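Local coordinates for protein threonine phosphate decarboxylase-like enzyme (Sulfurospirillum multivorans, PDB 6OUX) that uses pyridoxal phosphate to decarboxylate L-serine O-phosphate to ethanolamine O-phosphate, the precursor of the nucleotide-loop linker in norcobamides, at residues K191-L196 with D231-V236; S210-A215 with I238-S243; E219-L224 with A298-I303. One frame throughout, in Å; residues are numbered along the deposited sequence.

Contact 1 of 3, residues K191-L196 with D231-V236; sequences KMHILL and DMYPNV
Y233 lays its ring against L196 of helix 189-198 and bonds H193 on the same helix, tying it to the type I beta turn (Y233 to V236) that leads from helix 227-232 into strand 236-241 of the seven-stranded sheet of this class-II aminotransferase-family fold. The CB of Y233 points at the helix, and CG, lying opposite its own carbonyl carbon (chi1 -60°), swings the ring across L196. L196 CB stands 3.8 Å from the Y233 ring centroid and only 2° off the normal, a CH-pi contact centred on the face, with CG, CD1, CE1 and CZ beneath it. Further out, CD2 of Y233 meets L196 CD1 at 3.6 Å, and CE2 lies between that methyl and H193 ND1. M232 CG lies over the opposite face, toward the rim, which sandwiches the ring. At the tip, Y233 OH and H193 ND1 share a nearly straight hydrogen bond, 2.8 Å at 169°, with OH at the imidazole edge and in its plane; K197 NZ bonds the same oxygen. A phenylalanine here lacks this hydroxyl, and H193 ND1 and K197 NZ would probably lose their shared mate. M232 SD adds an oblique sulfur contact to the imidazole, 3.7 Å from H193 CE1. L196 CD2 packs on V236 CG2 at 3.9 Å. A water links helix to turn, donating to L196 O at 2.6 Å and to N235 OD1 at 2.7 Å.

Contact 2 of 3, residues S210-A215 with I238-S243; sequences SFIHFA and IVKSLS
S210 and S241 make the one direct hydrogen bond between these segments: S241 N donates to S210 OG over 2.9 Å with an N-H...O angle of 159°. The serine hydroxyl thus meets the end of strand 236-241 from the loop that follows strand 204-208, and S241 CB comes within 3.4 Å of S210 OG. The second point of touch is K240 on H213. K240 CE stands over the imidazole face, 4.0 Å from the H213 ring centroid and 28° off its normal, a CH-pi contact in which the two side chains cross at about a right angle. K240 is extended as far as CE and bends at its last torsion (chi4 -61°), which turns K240 NZ back to donate to S241 O at 3.3 Å.

Behind these contacts stand the groups that position them. S210 OG is also bonded to D208 OD1, so the hydroxyl is held by the end of the preceding strand 204-208 as well as by S241 N. The ammonium of K240 has its charged mate in D245, whose salt bridge probably fixes the lysine end above H213. S241 OG accepts from S243 N at 2.9 Å, an ST turn that bends the chain as it leaves the strand, and a water donates to S210 O at 3.0 Å and weakly to S241 O.

The S210 side chain is about 8 Å from that of N181, which probably binds O-phospho-L-serine, so the contact lies near the substrate site. Strand 236-241 here runs between 204-208 and 254-257, with A108 of helix 108-116 against S210 and V239.

Contact 3 of 3, residues E219-L224 with A298-I303; sequences EALTCL and ARKQYI
L221 and R299 supply the polar link. R299 NH2 donates to L221 O over 2.9 Å at an N-H...O angle of 161°, with the oxygen at the guanidinium edge, 6° out of its plane. A bend at chi3 (66°) turns the otherwise extended arginine chain to bring the group there. NH2 also has a salt bridge to E296, so the carbonyl oxygen and a carboxylate share one nitrogen.

Water-mediated links flank this bond. One water accepts from R299 NH1 at 2.9 Å and lies near T222 O; another accepts from K300 NZ and donates to A220 O at 2.7 Å.

The remaining contacts are van der Waals. C223 CB sits over one guanidinium face, 3.4 Å above its plane and offset toward the rim, and C223 SG approaches R299 NE at 3.7 Å. L221 CD2 touches I303 CG2 at 4.0 Å as the two side chains slide past each other in opposite directions, while L221 CB rests on the aliphatic K300 CD.

The contact therefore lays the irregular loop between strand 204-208 and helix 227-232 along one side of the long helix 289-314, while Y302 of that helix packs on helix 53-68.

Followed from the N terminus, the three first segments (191-196, 210-215, 219-224) come before any partner, and the partners follow in the same order, so every pair of contacts crosses and none nests. Contact 1 closes a loop of 34 residues at 231-236, bringing helix 189-198 to the turn that starts strand 236-241. Contact 2 closes 22 residues at the other end of that strand, about 17 Å away between centres. Contact 3 spans 73 residues and brings in helix 289-314. Contacts 2 and 3 touch: H213 O probably accepts from R299 NH1 at 3.0 Å, and F214 packs on Y302, joining the loop after strand 204-208 to helix 289-314.

Contact 1 of 3, residues K191-L196 with D231-V236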
loop_
_atom_site.group_PDB
_atom_site.type_symbol
_atom_site.label_atom_id
_atom_site.label_comp_id
_atom_site.label_asym_id
_atom_site.label_seq_id
_atom_site.Cartn_x
_atom_site.Cartn_y
_atom_site.Cartn_z
ATOM N N LYS A 191 32.687 -12.481 -2.661
ATOM C CA LYS A 191 33.184 -11.114 -2.362
ATOM C C LYS A 191 32.316 -10.341 -1.370
ATOM O O LYS A 191 32.853 -9.550 -0.602
ATOM C CB LYS A 191 33.316 -10.291 -3.630
ATOM C CG LYS A 191 34.188 -10.983 -4.650
ATOM C CD LYS A 191 35.590 -10.441 -4.712
ATOM C CE LYS A 191 35.735 -9.472 -5.880
ATOM N NZ LYS A 191 35.969 -10.182 -7.160
ATOM N N MET A 192 31.005 -10.565 -1.399
ATOM C CA MET A 192 30.124 -10.025 -0.373
ATOM C C MET A 192 30.545 -10.494 1.032
ATOM O O MET A 192 30.457 -9.700 1.973
ATOM C CB MET A 192 28.610 -10.379 -0.596
ATOM C CG MET A 192 27.848 -9.506 -1.579
ATOM S SD MET A 192 27.874 -7.674 -1.345
ATOM C CE MET A 192 27.669 -7.658 0.311
ATOM N N HIS A 193 30.914 -11.779 1.186
ATOM C CA HIS A 193 31.396 -12.312 2.516
ATOM C C HIS A 193 32.627 -11.512 3.060
ATOM O O HIS A 193 32.640 -11.025 4.197
ATOM C CB HIS A 193 31.775 -13.825 2.396
ATOM C CG HIS A 193 30.614 -14.744 2.512
ATOM N ND1 HIS A 193 29.888 -14.883 3.680
ATOM C CD2 HIS A 193 30.067 -15.605 1.614
ATOM C CE1 HIS A 193 28.911 -15.749 3.470
ATOM N NE2 HIS A 193 28.994 -16.195 2.226
ATOM N N ILE A 194 33.612 -11.333 2.196
ATOM C CA ILE A 194 34.814 -10.528 2.517
ATOM C C ILE A 194 34.467 -9.119 2.943
ATOM O O ILE A 194 34.881 -8.662 4.016
ATOM C CB ILE A 194 35.791 -10.490 1.330
ATOM C CG1 ILE A 194 36.301 -11.896 1.067
ATOM C CG2 ILE A 194 36.973 -9.553 1.606
ATOM C CD1 ILE A 194 36.851 -12.027 -0.327
ATOM N N LEU A 195 33.642 -8.449 2.154
ATOM C CA LEU A 195 33.170 -7.095 2.492
ATOM C C LEU A 195 32.488 -7.072 3.843
ATOM O O LEU A 195 32.840 -6.243 4.721
ATOM C CB LEU A 195 32.267 -6.548 1.383
ATOM C CG LEU A 195 31.606 -5.163 1.559
ATOM C CD1 LEU A 195 31.278 -4.553 0.202
ATOM C CD2 LEU A 195 30.345 -5.182 2.454
ATOM N N LEU A 196 31.524 -8.000 4.039
ATOM C CA LEU A 196 30.719 -7.989 5.288
ATOM C C LEU A 196 31.518 -8.374 6.541
ATOM O O LEU A 196 31.284 -7.859 7.629
ATOM C CB LEU A 196 29.488 -8.932 5.201
ATOM C CG LEU A 196 28.441 -8.502 4.177
ATOM C CD1 LEU A 196 27.391 -9.573 4.043
ATOM C CD2 LEU A 196 27.826 -7.165 4.557
ATOM N N ASP A 231 21.766 -14.622 7.676
ATOM C CA ASP A 231 21.966 -15.580 8.759
ATOM C C ASP A 231 23.326 -15.489 9.472
ATOM O O ASP A 231 23.403 -15.764 10.692
ATOM C CB ASP A 231 21.753 -17.005 8.307
ATOM C CG ASP A 231 20.323 -17.330 8.016
ATOM O OD1 ASP A 231 19.354 -16.609 8.424
ATOM O OD2 ASP A 231 20.215 -18.352 7.322
ATOM N N MET A 232 24.362 -15.068 8.726
ATOM C CA MET A 232 25.717 -15.078 9.203
ATOM C C MET A 232 26.136 -13.757 9.870
ATOM O O MET A 232 26.932 -13.778 10.783
ATOM C CB MET A 232 26.691 -15.440 8.045
ATOM C CG MET A 232 28.182 -15.566 8.461
ATOM S SD MET A 232 29.234 -16.259 7.158
ATOM C CE MET A 232 28.399 -17.775 6.830
ATOM N N TYR A 233 25.604 -12.612 9.424
ATOM C CA TYR A 233 26.104 -11.300 9.801
ATOM C C TYR A 233 25.028 -10.519 10.546
ATOM O O TYR A 233 24.055 -10.082 9.951
ATOM C CB TYR A 233 26.581 -10.555 8.583
ATOM C CG TYR A 233 27.687 -11.265 7.851
ATOM C CD1 TYR A 233 28.983 -11.337 8.395
ATOM C CD2 TYR A 233 27.430 -11.969 6.664
ATOM C CE1 TYR A 233 29.969 -12.022 7.754
ATOM C CE2 TYR A 233 28.411 -12.671 6.052
ATOM C CZ TYR A 233 29.678 -12.668 6.581
ATOM O OH TYR A 233 30.629 -13.375 5.910
ATOM N N PRO A 234 25.190 -10.300 11.865
ATOM C CA PRO A 234 24.099 -9.689 12.648
ATOM C C PRO A 234 23.764 -8.225 12.338
ATOM O O PRO A 234 22.740 -7.743 12.791
ATOM C CB PRO A 234 24.601 -9.806 14.107
ATOM C CG PRO A 234 26.060 -9.905 13.983
ATOM C CD PRO A 234 26.318 -10.669 12.714
ATOM N N ASN A 235 24.585 -7.551 11.536
ATOM C CA ASN A 235 24.286 -6.191 11.120
ATOM C C ASN A 235 23.600 -6.089 9.738
ATOM O O ASN A 235 23.379 -4.985 9.268
ATOM C CB ASN A 235 25.523 -5.293 11.126
ATOM C CG ASN A 235 26.555 -5.718 10.149
ATOM O OD1 ASN A 235 26.525 -6.856 9.638
ATOM N ND2 ASN A 235 27.569 -4.892 9.989
ATOM N N VAL A 236 23.328 -7.216 9.092
ATOM C CA VAL A 236 22.698 -7.207 7.790
ATOM C C VAL A 236 21.169 -7.102 7.844
ATOM O O VAL A 236 20.489 -7.857 8.567
ATOM C CB VAL A 236 23.184 -8.391 6.959
ATOM C CG1 VAL A 236 22.340 -8.632 5.690
ATOM C CG2 VAL A 236 24.637 -8.139 6.573
HETATM O O HOH W 1 28.965 -7.551 8.819
#

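Contact 2 of 3, residues S210-A215 with I238-S243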
loop_
_atom_site.group_PDB
_atom_site.type_symbol
_atom_site.label_atom_id
_atom_site.label_comp_id
_atom_site.label_asym_id
_atom_site.label_seq_id
_atom_site.Cartn_x
_atom_site.Cartn_y
_atom_site.Cartn_z
ATOM N N SER A 210 16.835 -7.000 -4.873
ATOM C CA SER A 210 15.593 -7.082 -5.680
ATOM C C SER A 210 15.802 -7.733 -7.061
ATOM O O SER A 210 14.861 -8.302 -7.658
ATOM C CB SER A 210 14.937 -5.688 -5.836
ATOM O OG SER A 210 14.325 -5.223 -4.629
ATOM N N PHE A 211 17.003 -7.585 -7.611
ATOM C CA PHE A 211 17.339 -8.221 -8.918
ATOM C C PHE A 211 18.136 -9.512 -8.900
ATOM O O PHE A 211 18.630 -9.956 -9.968
ATOM C CB PHE A 211 18.046 -7.150 -9.792
ATOM C CG PHE A 211 17.239 -5.895 -9.888
ATOM C CD1 PHE A 211 16.031 -5.913 -10.535
ATOM C CD2 PHE A 211 17.613 -4.742 -9.229
ATOM C CE1 PHE A 211 15.240 -4.788 -10.604
ATOM C CE2 PHE A 211 16.802 -3.633 -9.252
ATOM C CZ PHE A 211 15.629 -3.648 -9.956
ATOM N N ILE A 212 18.328 -10.117 -7.724
ATOM C CA ILE A 212 19.303 -11.192 -7.584
ATOM C C ILE A 212 18.831 -12.501 -8.274
ATOM O O ILE A 212 19.634 -13.331 -8.645
ATOM C CB ILE A 212 19.674 -11.477 -6.103
ATOM C CG1 ILE A 212 21.037 -12.214 -6.024
ATOM C CG2 ILE A 212 18.559 -12.199 -5.365
ATOM C CD1 ILE A 212 21.633 -12.292 -4.650
ATOM N N HIS A 213 17.547 -12.625 -8.500
ATOM C CA HIS A 213 16.980 -13.803 -9.221
ATOM C C HIS A 213 17.448 -13.849 -10.697
ATOM O O HIS A 213 17.342 -14.872 -11.337
ATOM C CB HIS A 213 15.436 -13.732 -9.237
ATOM C CG HIS A 213 14.767 -14.347 -8.072
ATOM N ND1 HIS A 213 15.362 -14.500 -6.830
ATOM C CD2 HIS A 213 13.487 -14.779 -7.936
ATOM C CE1 HIS A 213 14.477 -15.017 -5.997
ATOM N NE2 HIS A 213 13.346 -15.215 -6.649
ATOM N N PHE A 214 17.951 -12.748 -11.236
ATOM C CA PHE A 214 18.487 -12.645 -12.596
ATOM C C PHE A 214 19.958 -12.892 -12.698
ATOM O O PHE A 214 20.437 -13.057 -13.805
ATOM C CB PHE A 214 18.091 -11.301 -13.235
ATOM C CG PHE A 214 16.631 -11.016 -13.076
ATOM C CD1 PHE A 214 15.695 -11.871 -13.657
ATOM C CD2 PHE A 214 16.184 -10.018 -12.259
ATOM C CE1 PHE A 214 14.348 -11.665 -13.455
ATOM C CE2 PHE A 214 14.820 -9.795 -12.065
ATOM C CZ PHE A 214 13.912 -10.639 -12.644
ATOM N N ALA A 215 20.652 -13.041 -11.577
ATOM C CA ALA A 215 22.111 -13.264 -11.593
ATOM C C ALA A 215 22.427 -14.765 -11.498
ATOM O O ALA A 215 21.581 -15.626 -11.113
ATOM C CB ALA A 215 22.791 -12.505 -10.448
ATOM N N ILE A 238 18.323 -7.477 4.790
ATOM C CA ILE A 238 18.054 -7.811 3.397
ATOM C C ILE A 238 16.733 -7.207 2.996
ATOM O O ILE A 238 15.721 -7.329 3.705
ATOM C CB ILE A 238 18.001 -9.350 3.171
ATOM C CG1 ILE A 238 19.308 -10.017 3.596
ATOM C CG2 ILE A 238 17.663 -9.688 1.720
ATOM C CD1 ILE A 238 20.550 -9.558 2.832
ATOM N N VAL A 239 16.704 -6.557 1.835
ATOM C CA VAL A 239 15.443 -6.066 1.321
ATOM C C VAL A 239 15.250 -6.578 -0.106
ATOM O O VAL A 239 16.212 -6.617 -0.872
ATOM C CB VAL A 239 15.436 -4.499 1.287
ATOM C CG1 VAL A 239 14.121 -4.027 0.777
ATOM C CG2 VAL A 239 15.653 -3.888 2.636
ATOM N N LYS A 240 14.013 -6.915 -0.476
ATOM C CA LYS A 240 13.757 -7.550 -1.795
ATOM C C LYS A 240 12.328 -7.281 -2.250
ATOM O O LYS A 240 11.374 -7.543 -1.527
ATOM C CB LYS A 240 14.050 -9.061 -1.748
ATOM C CG LYS A 240 13.828 -9.742 -3.068
ATOM C CD LYS A 240 14.525 -11.083 -3.234
ATOM C CE LYS A 240 14.332 -11.581 -4.647
ATOM N NZ LYS A 240 12.871 -11.758 -4.872
ATOM N N SER A 241 12.209 -6.766 -3.470
ATOM C CA SER A 241 10.962 -6.649 -4.141
ATOM C C SER A 241 10.435 -8.041 -4.420
ATOM O O SER A 241 11.193 -8.967 -4.652
ATOM C CB SER A 241 11.119 -5.831 -5.408
ATOM O OG SER A 241 9.931 -5.930 -6.177
ATOM N N LEU A 242 9.137 -8.208 -4.324
ATOM C CA LEU A 242 8.490 -9.383 -4.941
ATOM C C LEU A 242 7.806 -9.076 -6.277
ATOM O O LEU A 242 7.329 -10.006 -6.923
ATOM C CB LEU A 242 7.495 -10.018 -3.980
ATOM C CG LEU A 242 8.105 -10.590 -2.707
ATOM C CD1 LEU A 242 6.986 -10.919 -1.720
ATOM C CD2 LEU A 242 8.928 -11.837 -3.029
ATOM N N SER A 243 7.853 -7.827 -6.729
ATOM C CA SER A 243 7.162 -7.366 -7.953
ATOM C C SER A 243 8.031 -7.365 -9.242
ATOM O O SER A 243 7.568 -7.653 -10.351
ATOM C CB SER A 243 6.487 -6.000 -7.622
ATOM O OG SER A 243 5.590 -6.162 -6.447
HETATM O O HOH W 2 11.877 -8.183 -7.614
#

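Contact 3 of 3, residues E219-L224 with A298-I303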
loop_
_atom_site.group_PDB
_atom_site.type_symbol
_atom_site.label_atom_id
_atom_site.label_comp_id
_atom_site.label_asym_id
_atom_site.label_seq_id
_atom_site.Cartn_x
_atom_site.Cartn_y
_atom_site.Cartn_z
ATOM N N GLU A 219 26.790 -22.343 -14.335
ATOM C CA GLU A 219 26.069 -22.543 -15.600
ATOM C C GLU A 219 24.697 -23.187 -15.437
ATOM O O GLU A 219 23.811 -22.984 -16.256
ATOM C CB GLU A 219 26.913 -23.370 -16.573
ATOM C CG GLU A 219 27.958 -22.545 -17.289
ATOM C CD GLU A 219 27.343 -21.657 -18.364
ATOM O OE1 GLU A 219 27.099 -20.447 -18.103
ATOM O OE2 GLU A 219 27.095 -22.180 -19.480
ATOM N N ALA A 220 24.503 -23.943 -14.383
ATOM C CA ALA A 220 23.215 -24.553 -14.105
ATOM C C ALA A 220 22.181 -23.489 -13.716
ATOM O O ALA A 220 21.063 -23.814 -13.578
ATOM C CB ALA A 220 23.362 -25.537 -12.953
ATOM N N LEU A 221 22.589 -22.228 -13.505
ATOM C CA LEU A 221 21.670 -21.185 -13.077
ATOM C C LEU A 221 20.973 -21.524 -11.760
ATOM O O LEU A 221 19.784 -21.380 -11.596
ATOM C CB LEU A 221 20.689 -20.828 -14.180
ATOM C CG LEU A 221 21.268 -20.550 -15.580
ATOM C CD1 LEU A 221 20.136 -20.257 -16.528
ATOM C CD2 LEU A 221 22.330 -19.446 -15.689
ATOM N N THR A 222 21.755 -21.900 -10.784
ATOM C CA THR A 222 21.282 -22.084 -9.401
ATOM C C THR A 222 20.763 -20.742 -8.854
ATOM O O THR A 222 21.455 -19.726 -8.967
ATOM C CB THR A 222 22.407 -22.649 -8.501
ATOM O OG1 THR A 222 23.009 -23.802 -9.107
ATOM C CG2 THR A 222 21.864 -23.067 -7.103
ATOM N N CYS A 223 19.540 -20.708 -8.323
ATOM C CA CYS A 223 18.964 -19.450 -7.849
ATOM C C CYS A 223 19.823 -18.977 -6.679
ATOM O O CYS A 223 20.169 -19.755 -5.820
ATOM C CB CYS A 223 17.549 -19.595 -7.400
ATOM S SG CYS A 223 16.739 -18.014 -7.086
ATOM N N LEU A 224 20.206 -17.719 -6.705
ATOM C CA LEU A 224 21.030 -17.115 -5.672
ATOM C C LEU A 224 20.119 -16.484 -4.684
ATOM O O LEU A 224 18.995 -16.148 -5.014
ATOM C CB LEU A 224 21.926 -16.023 -6.274
ATOM C CG LEU A 224 22.950 -16.528 -7.294
ATOM C CD1 LEU A 224 23.500 -15.380 -8.106
ATOM C CD2 LEU A 224 24.062 -17.294 -6.574
ATOM N N ALA A 298 10.483 -20.339 -15.441
ATOM C CA ALA A 298 10.341 -19.011 -16.008
ATOM C C ALA A 298 11.533 -18.033 -15.716
ATOM O O ALA A 298 11.836 -17.125 -16.521
ATOM C CB ALA A 298 9.075 -18.356 -15.450
ATOM N N ARG A 299 12.133 -18.217 -14.544
ATOM C CA ARG A 299 13.285 -17.417 -14.118
ATOM C C ARG A 299 14.492 -17.802 -14.984
ATOM O O ARG A 299 15.086 -16.946 -15.580
ATOM C CB ARG A 299 13.543 -17.710 -12.658
ATOM C CG ARG A 299 14.633 -16.847 -12.009
ATOM C CD ARG A 299 14.989 -17.209 -10.589
ATOM N NE ARG A 299 15.604 -18.536 -10.553
ATOM C CZ ARG A 299 16.878 -18.831 -10.864
ATOM N NH1 ARG A 299 17.778 -17.884 -11.164
ATOM N NH2 ARG A 299 17.273 -20.099 -10.801
ATOM N N LYS A 300 14.757 -19.098 -15.126
ATOM C CA LYS A 300 15.838 -19.571 -15.966
ATOM C C LYS A 300 15.662 -19.275 -17.441
ATOM O O LYS A 300 16.619 -18.900 -18.095
ATOM C CB LYS A 300 16.129 -21.062 -15.800
ATOM C CG LYS A 300 16.649 -21.435 -14.443
ATOM C CD LYS A 300 17.285 -22.831 -14.436
ATOM C CE LYS A 300 16.392 -23.896 -13.886
ATOM N NZ LYS A 300 16.871 -24.515 -12.616
ATOM N N GLN A 301 14.425 -19.372 -17.929
ATOM C CA GLN A 301 14.107 -18.994 -19.282
ATOM C C GLN A 301 14.398 -17.539 -19.535
ATOM O O GLN A 301 14.973 -17.171 -20.589
ATOM C CB GLN A 301 12.624 -19.312 -19.525
ATOM C CG GLN A 301 12.003 -18.893 -20.827
ATOM C CD GLN A 301 10.527 -19.266 -20.880
ATOM O OE1 GLN A 301 9.830 -19.302 -19.841
ATOM N NE2 GLN A 301 10.038 -19.504 -22.059
ATOM N N TYR A 302 13.975 -16.686 -18.600
ATOM C CA TYR A 302 14.256 -15.265 -18.688
ATOM C C TYR A 302 15.775 -14.930 -18.633
ATOM O O TYR A 302 16.244 -14.085 -19.396
ATOM C CB TYR A 302 13.509 -14.475 -17.619
ATOM C CG TYR A 302 13.625 -12.982 -17.827
ATOM C CD1 TYR A 302 13.024 -12.326 -18.857
ATOM C CD2 TYR A 302 14.412 -12.235 -16.988
ATOM C CE1 TYR A 302 13.167 -10.950 -19.040
ATOM C CE2 TYR A 302 14.563 -10.867 -17.160
ATOM C CZ TYR A 302 13.903 -10.226 -18.158
ATOM O OH TYR A 302 14.112 -8.872 -18.264
ATOM N N ILE A 303 16.528 -15.546 -17.746
ATOM C CA ILE A 303 17.970 -15.323 -17.753
ATOM C C ILE A 303 18.587 -15.738 -19.106
ATOM O O ILE A 303 19.475 -15.007 -19.663
ATOM C CB ILE A 303 18.645 -16.106 -16.635
ATOM C CG1 ILE A 303 18.253 -15.542 -15.285
ATOM C CG2 ILE A 303 20.161 -16.210 -16.788
ATOM C CD1 ILE A 303 18.687 -16.420 -14.134
HETATM O O HOH W 3 19.022 -25.426 -14.336
HETATM O O HOH W 4 20.699 -18.188 -11.359
#